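Local structure of fimbrial subunit type 1 (3UXF) at residues Phe377-Cys382 and Asp402-Gly407. The protein forms the shaft of type 1 fimbriae on the surface of the oral bacterium Actinomyces oris as their major structural subunit. Residues are numbered along the deposited sequence; the frame is centred on the assembly and turned at random.
Sequences FQVYEC and DPLTIG. With CA (calcium ion), chain C.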
loop_
_atom_site.group_PDB
_atom_site.type_symbol
_atom_site.label_atom_id
_atom_site.label_comp_id
_atom_site.label_asym_id
_atom_site.label_seq_id
_atom_site.Cartn_x
_atom_site.Cartn_y
_atom_site.Cartn_z
ATOM N N PHE A 377 32.244 11.138 -19.295
ATOM C CA PHE A 377 31.145 11.894 -18.741
ATOM C C PHE A 377 30.860 11.513 -17.315
ATOM O O PHE A 377 31.073 10.368 -16.914
ATOM C CB PHE A 377 29.892 11.618 -19.552
ATOM C CG PHE A 377 29.983 12.094 -20.959
ATOM C CD1 PHE A 377 29.475 13.343 -21.307
ATOM C CD2 PHE A 377 30.540 11.286 -21.947
ATOM C CE1 PHE A 377 29.555 13.818 -22.656
ATOM C CE2 PHE A 377 30.621 11.743 -23.281
ATOM C CZ PHE A 377 30.113 13.010 -23.632
ATOM N N GLN A 378 30.325 12.467 -16.572
ATOM C CA GLN A 378 29.741 12.175 -15.270
ATOM C C GLN A 378 28.324 12.732 -15.313
ATOM O O GLN A 378 27.976 13.473 -16.243
ATOM C CB GLN A 378 30.522 12.836 -14.143
ATOM C CG GLN A 378 31.940 12.306 -14.150
ATOM C CD GLN A 378 32.689 12.617 -12.880
ATOM O OE1 GLN A 378 32.741 13.773 -12.426
ATOM N NE2 GLN A 378 33.287 11.577 -12.285
ATOM N N VAL A 379 27.504 12.347 -14.329
ATOM C CA VAL A 379 26.072 12.708 -14.351
ATOM C C VAL A 379 25.678 13.363 -13.039
ATOM O O VAL A 379 26.119 12.922 -11.960
ATOM C CB VAL A 379 25.179 11.455 -14.534
ATOM C CG1 VAL A 379 23.699 11.865 -14.720
ATOM C CG2 VAL A 379 25.679 10.588 -15.727
ATOM N N TYR A 380 24.840 14.403 -13.113
ATOM C CA TYR A 380 24.323 15.059 -11.916
ATOM C C TYR A 380 22.796 15.172 -12.012
ATOM O O TYR A 380 22.236 15.148 -13.111
ATOM C CB TYR A 380 24.869 16.498 -11.822
ATOM C CG TYR A 380 26.374 16.585 -11.641
ATOM C CD1 TYR A 380 27.217 16.380 -12.717
ATOM C CD2 TYR A 380 26.934 16.916 -10.403
ATOM C CE1 TYR A 380 28.595 16.467 -12.576
ATOM C CE2 TYR A 380 28.329 16.983 -10.242
ATOM C CZ TYR A 380 29.131 16.760 -11.329
ATOM O OH TYR A 380 30.504 16.858 -11.187
ATOM N N GLU A 381 22.152 15.349 -10.858
ATOM C CA GLU A 381 20.833 15.972 -10.879
ATOM C C GLU A 381 21.072 17.462 -11.076
ATOM O O GLU A 381 22.079 17.978 -10.607
ATOM C CB GLU A 381 20.063 15.688 -9.603
ATOM C CG GLU A 381 19.541 14.239 -9.584
ATOM C CD GLU A 381 18.763 13.870 -8.335
ATOM O OE1 GLU A 381 19.059 14.365 -7.235
ATOM O OE2 GLU A 381 17.837 13.064 -8.455
ATOM N N CYS A 382 20.207 18.148 -11.819
ATOM C CA CYS A 382 20.473 19.573 -12.083
ATOM C C CYS A 382 19.192 20.311 -12.360
ATOM O O CYS A 382 18.159 19.723 -12.657
ATOM C CB CYS A 382 21.418 19.772 -13.271
ATOM S SG CYS A 382 20.691 19.122 -14.815
ATOM N N ASP A 402 29.507 16.836 -5.873
ATOM C CA ASP A 402 29.809 15.480 -6.323
ATOM C C ASP A 402 28.804 15.031 -7.376
ATOM O O ASP A 402 27.622 15.366 -7.272
ATOM C CB ASP A 402 29.724 14.474 -5.178
ATOM C CG ASP A 402 30.655 14.802 -4.039
ATOM O OD1 ASP A 402 31.882 14.596 -4.168
ATOM O OD2 ASP A 402 30.141 15.270 -3.025
ATOM N N PRO A 403 29.271 14.237 -8.344
ATOM C CA PRO A 403 28.386 13.597 -9.321
ATOM C C PRO A 403 27.685 12.399 -8.694
ATOM O O PRO A 403 28.001 11.946 -7.576
ATOM C CB PRO A 403 29.362 13.125 -10.409
ATOM C CG PRO A 403 30.617 12.796 -9.653
ATOM C CD PRO A 403 30.686 13.926 -8.619
ATOM N N LEU A 404 26.705 11.883 -9.424
ATOM C CA LEU A 404 25.980 10.703 -8.987
ATOM C C LEU A 404 26.776 9.420 -9.128
ATOM O O LEU A 404 27.548 9.223 -10.088
ATOM C CB LEU A 404 24.705 10.552 -9.820
ATOM C CG LEU A 404 23.686 11.667 -9.733
ATOM C CD1 LEU A 404 22.611 11.345 -10.746
ATOM C CD2 LEU A 404 23.090 11.753 -8.313
ATOM N N THR A 405 26.540 8.502 -8.185
ATOM C CA THR A 405 27.039 7.153 -8.334
ATOM C C THR A 405 25.894 6.329 -8.896
ATOM O O THR A 405 24.808 6.283 -8.304
ATOM C CB THR A 405 27.453 6.577 -6.954
ATOM O OG1 THR A 405 28.563 7.338 -6.442
ATOM C CG2 THR A 405 27.868 5.100 -7.063
ATOM N N ILE A 406 26.118 5.740 -10.066
ATOM C CA ILE A 406 25.076 5.048 -10.830
ATOM C C ILE A 406 25.637 3.654 -11.091
ATOM O O ILE A 406 26.660 3.494 -11.769
ATOM C CB ILE A 406 24.875 5.767 -12.172
ATOM C CG1 ILE A 406 24.466 7.227 -11.936
ATOM C CG2 ILE A 406 23.855 5.016 -12.990
ATOM C CD1 ILE A 406 24.577 8.114 -13.216
ATOM N N GLY A 407 24.981 2.643 -10.547
ATOM C CA GLY A 407 25.472 1.277 -10.698
ATOM C C GLY A 407 26.872 1.116 -10.128
ATOM O O GLY A 407 27.666 0.321 -10.643
HETATM CA CA CA C . 29.473 17.259 -1.799
HETATM O O HOH W 1 28.360 10.332 -12.552
#
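Pro403 lies against one face of the Tyr380 ring and so fastens a calcium-binding loop to a strand of the sheet, a clear case of a long loop held by a few contacts of different kinds. The proline CA stands over that face, 3.8 Å from the ring centroid, in a CH-pi contact displaced toward the rim. Tyr380 points its CB away from the loop, and it is the chi1 of -64°, with CG anti to the carbonyl carbon, that brings the ring back to Pro403. Followed outward from CB, the proline ring runs from Tyr380 to Gln378 and back: CB packs against Tyr380 CZ at 3.8 Å, CG reaches Gln378 OE1 at 3.6 Å, and CD returns to the phenol OH. Thr411 holds the amide end of Gln378 by a hydrogen bond to NE2.

The next residue supplies the polar link. Leu404 N donates to Val379 O over 2.8 Å, nearly straight at 173°. A water takes the N-H of Val379, its O 2.8 Å from Val379 N, and lies 2.8 Å from Leu404 O, to which it can donate, so a water bridge stands beside the single direct backbone bond. Apolar groups close the inner side: Ile406 CD1 presses on Val379 CB at 3.6 Å, the two side chains crossing at about a right angle, while Leu404 CD1 lies more loosely against Val379 CG1. Ile422 and Leu425 of strand 419-426 continue this packing.

At the other end, Asp402 OD2 binds the calcium ion at 2.4 Å, alongside ligands from Asp393, Asp395, Thr398 and Thr400. The metal shapes the loop, and the ring contact and hydrogen bond of the next two residues join it to strand 376-385 of the prealbumin-like beta-sandwich domain of this Gram-positive pilin.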